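Local coordinates for protein transcarboxylase 5S subunit (Propionibacterium freudenreichii subsp. shermanii, PDB 1RQB) that transfers the carboxyl group from the biotin of the 1.3S subunit to pyruvate, forming oxaloacetate, as the cobalt-binding subunit of transcarboxylase, at residues Met101-Gln106 with Arg121-Ser126. Sequence-based numbering, arbitrary orientation.
Sequences MLLRGQ and RFVDKS
M101 and L103, two residues apart on strand 99-103 of the TIM barrel, both point their side chains outward: M101 reaches F122 and S126, L103 reaches F122 and V123, all on helix 116-128. M101 is a selenomethionine. Its CB leaves the strand toward the helix, and chi1 of 70° with an extended chi2 brings SE of M101 to 4.1 Å from OG of S126, a van der Waals approach without a hydrogen bond. A bend at chi3 (-55°) then carries CE of M101 to the rim of the F122 ring, in the ring plane and 4.0 Å from CE2 of F122. L103 approaches the same ring carbon obliquely, its CD1 3.7 Å from CE2 of F122. CD2 of L103 meets CG2 of V123 at 4.1 Å, so the two methyls of L103 reach two consecutive helix residues. OG of S126 turns back to its own helix and binds the carbonyl O of F122 at 3.0 Å, from above the carbonyl plane; that oxygen also accepts a hydrogen bond from the backbone N of S126. The axes of 101-103 and 121-126 run antiparallel and come within 12.2 Å of each other, as in a beta-alpha-beta crossover, here completed by strand 133-136. Helix 447-455 packs on F122, and helix 144-155 on V123. With no hydrogen bond crossing the interface and the serine hydroxyl bonded within its helix, cohesion across this contact rests on dispersion and burial of apolar surface.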
HETATM    1  N   MSE A 101     -17.760   1.963 -18.163  1.00  8.73           N
HETATM    2  CA  MSE A 101     -16.604   2.213 -19.037  1.00 12.27           C
HETATM    3  C   MSE A 101     -16.128   3.651 -18.821  1.00 13.66           C
HETATM    4  O   MSE A 101     -16.851   4.480 -18.270  1.00 12.34           O
HETATM    5  CB  MSE A 101     -16.963   2.064 -20.522  1.00 14.98           C
HETATM    6  CG  MSE A 101     -17.881   3.166 -21.075  1.00 15.75           C
HETATM    7 SE   MSE A 101     -18.033   3.151 -23.046  1.00 23.66          SE
HETATM    8  CE  MSE A 101     -16.142   3.261 -23.473  1.00 12.41           C
ATOM      9  N   LEU A 102     -14.900   3.910 -19.254  1.00  9.15           N
ATOM     10  CA  LEU A 102     -14.296   5.248 -19.209  1.00 11.74           C
ATOM     11  C   LEU A 102     -14.245   5.725 -20.662  1.00 12.49           C
ATOM     12  O   LEU A 102     -13.708   5.027 -21.522  1.00 12.95           O
ATOM     13  CB  LEU A 102     -12.869   5.183 -18.640  1.00  9.57           C
ATOM     14  CG  LEU A 102     -12.164   6.547 -18.571  1.00 11.27           C
ATOM     15  CD1 LEU A 102     -12.847   7.414 -17.516  1.00 11.74           C
ATOM     16  CD2 LEU A 102     -10.675   6.379 -18.240  1.00  9.38           C
ATOM     17  N   LEU A 103     -14.822   6.895 -20.931  1.00 11.25           N
ATOM     18  CA  LEU A 103     -14.893   7.436 -22.297  1.00 12.32           C
ATOM     19  C   LEU A 103     -14.387   8.879 -22.284  1.00 11.98           C
ATOM     20  O   LEU A 103     -14.910   9.708 -21.541  1.00 11.90           O
ATOM     21  CB  LEU A 103     -16.348   7.400 -22.767  1.00 13.54           C
ATOM     22  CG  LEU A 103     -16.621   7.843 -24.204  1.00 15.94           C
ATOM     23  CD1 LEU A 103     -15.959   6.856 -25.177  1.00 18.95           C
ATOM     24  CD2 LEU A 103     -18.121   7.897 -24.429  1.00 17.81           C
ATOM     25  N   ARG A 104     -13.404   9.197 -23.128  1.00 11.85           N
ATOM     26  CA  ARG A 104     -12.817  10.543 -23.100  1.00 12.60           C
ATOM     27  C   ARG A 104     -13.587  11.536 -23.977  1.00 14.15           C
ATOM     28  O   ARG A 104     -13.054  12.113 -24.922  1.00 13.81           O
ATOM     29  CB  ARG A 104     -11.328  10.472 -23.479  1.00 17.02           C
ATOM     30  CG  ARG A 104     -10.564  11.791 -23.229  1.00 17.71           C
ATOM     31  CD  ARG A 104      -9.046  11.603 -23.280  1.00 22.55           C
ATOM     32  NE  ARG A 104      -8.531  11.175 -24.578  1.00 25.50           N
ATOM     33  CZ  ARG A 104      -7.919  11.988 -25.434  1.00 27.51           C
ATOM     34  NH1 ARG A 104      -7.754  13.270 -25.129  1.00 29.25           N
ATOM     35  NH2 ARG A 104      -7.454  11.524 -26.585  1.00 28.61           N
ATOM     36  N   GLY A 105     -14.852  11.739 -23.638  1.00 15.49           N
ATOM     37  CA  GLY A 105     -15.683  12.697 -24.353  1.00 14.76           C
ATOM     38  C   GLY A 105     -15.677  12.681 -25.873  1.00 14.30           C
ATOM     39  O   GLY A 105     -15.861  11.637 -26.498  1.00 12.97           O
ATOM     40  N   GLN A 106     -15.432  13.847 -26.464  1.00 10.47           N
ATOM     41  CA  GLN A 106     -15.468  14.014 -27.925  1.00 14.24           C
ATOM     42  C   GLN A 106     -14.365  13.197 -28.605  1.00 15.30           C
ATOM     43  O   GLN A 106     -14.445  12.932 -29.804  1.00 13.35           O
ATOM     44  CB  GLN A 106     -15.316  15.499 -28.272  1.00 13.95           C
ATOM     45  CG  GLN A 106     -15.852  15.877 -29.652  1.00 15.07           C
ATOM     46  CD  GLN A 106     -17.370  15.828 -29.683  1.00 19.70           C
ATOM     47  OE1 GLN A 106     -18.024  16.120 -28.683  1.00 17.87           O
ATOM     48  NE2 GLN A 106     -17.938  15.473 -30.833  1.00 16.18           N
ATOM     49  N   ARG A 121     -22.989   7.523 -32.663  1.00 15.75           N
ATOM     50  CA  ARG A 121     -22.977   6.105 -33.056  1.00 13.62           C
ATOM     51  C   ARG A 121     -22.182   5.241 -32.076  1.00 14.03           C
ATOM     52  O   ARG A 121     -22.576   4.110 -31.800  1.00 12.97           O
ATOM     53  CB  ARG A 121     -22.415   5.941 -34.459  1.00 18.24           C
ATOM     54  CG  ARG A 121     -23.359   6.492 -35.531  1.00 22.59           C
ATOM     55  CD  ARG A 121     -22.774   6.301 -36.903  1.00 29.51           C
ATOM     56  NE  ARG A 121     -23.687   6.703 -37.971  1.00 30.48           N
ATOM     57  CZ  ARG A 121     -24.629   5.914 -38.489  1.00 31.48           C
ATOM     58  NH1 ARG A 121     -24.790   4.675 -38.040  1.00 31.49           N
ATOM     59  NH2 ARG A 121     -25.397   6.358 -39.475  1.00 29.03           N
ATOM     60  N   PHE A 122     -21.067   5.751 -31.560  1.00 13.60           N
ATOM     61  CA  PHE A 122     -20.255   4.953 -30.629  1.00 13.12           C
ATOM     62  C   PHE A 122     -21.044   4.687 -29.346  1.00 13.60           C
ATOM     63  O   PHE A 122     -21.115   3.560 -28.861  1.00 14.34           O
ATOM     64  CB  PHE A 122     -18.960   5.679 -30.264  1.00 13.53           C
ATOM     65  CG  PHE A 122     -18.058   4.872 -29.350  1.00 15.48           C
ATOM     66  CD1 PHE A 122     -17.070   4.050 -29.878  1.00 15.83           C
ATOM     67  CD2 PHE A 122     -18.245   4.892 -27.966  1.00 17.77           C
ATOM     68  CE1 PHE A 122     -16.270   3.240 -29.042  1.00 15.64           C
ATOM     69  CE2 PHE A 122     -17.451   4.083 -27.111  1.00 15.66           C
ATOM     70  CZ  PHE A 122     -16.464   3.258 -27.657  1.00 12.55           C
ATOM     71  N   VAL A 123     -21.623   5.739 -28.787  1.00 13.81           N
ATOM     72  CA  VAL A 123     -22.386   5.593 -27.540  1.00 12.82           C
ATOM     73  C   VAL A 123     -23.580   4.664 -27.766  1.00 17.16           C
ATOM     74  O   VAL A 123     -23.862   3.791 -26.946  1.00 13.63           O
ATOM     75  CB  VAL A 123     -22.840   6.969 -27.028  1.00 13.48           C
ATOM     76  CG1 VAL A 123     -23.805   6.812 -25.876  1.00 15.07           C
ATOM     77  CG2 VAL A 123     -21.625   7.769 -26.607  1.00 17.05           C
ATOM     78  N   ASP A 124     -24.266   4.838 -28.895  1.00 14.50           N
ATOM     79  CA  ASP A 124     -25.430   3.996 -29.214  1.00 16.93           C
ATOM     80  C   ASP A 124     -25.034   2.518 -29.265  1.00 16.53           C
ATOM     81  O   ASP A 124     -25.718   1.679 -28.683  1.00 15.10           O
ATOM     82  CB  ASP A 124     -26.058   4.428 -30.551  1.00 21.90           C
ATOM     83  CG  ASP A 124     -27.156   3.480 -31.012  1.00 34.29           C
ATOM     84  OD1 ASP A 124     -26.877   2.627 -31.885  1.00 41.54           O
ATOM     85  OD2 ASP A 124     -28.292   3.576 -30.495  1.00 37.49           O
ATOM     86  N   LYS A 125     -23.948   2.178 -29.961  1.00 13.54           N
ATOM     87  CA  LYS A 125     -23.513   0.776 -30.056  1.00 15.29           C
ATOM     88  C   LYS A 125     -23.001   0.255 -28.711  1.00 15.40           C
ATOM     89  O   LYS A 125     -23.192  -0.915 -28.383  1.00 15.93           O
ATOM     90  CB  LYS A 125     -22.440   0.603 -31.142  1.00 19.52           C
ATOM     91  CG  LYS A 125     -23.014   0.636 -32.554  1.00 25.90           C
ATOM     92  CD  LYS A 125     -23.964  -0.555 -32.719  1.00 24.78           C
ATOM     93  CE  LYS A 125     -24.641  -0.576 -34.072  1.00 33.70           C
ATOM     94  NZ  LYS A 125     -25.625  -1.694 -34.155  1.00 32.23           N
ATOM     95  N   SER A 126     -22.326   1.105 -27.945  1.00 12.05           N
ATOM     96  CA  SER A 126     -21.855   0.695 -26.613  1.00 11.66           C
ATOM     97  C   SER A 126     -23.059   0.301 -25.755  1.00 13.54           C
ATOM     98  O   SER A 126     -23.070  -0.751 -25.117  1.00 13.14           O
ATOM     99  CB  SER A 126     -21.111   1.851 -25.938  1.00 13.72           C
ATOM    100  OG  SER A 126     -19.863   2.084 -26.568  1.00 16.84           O
TER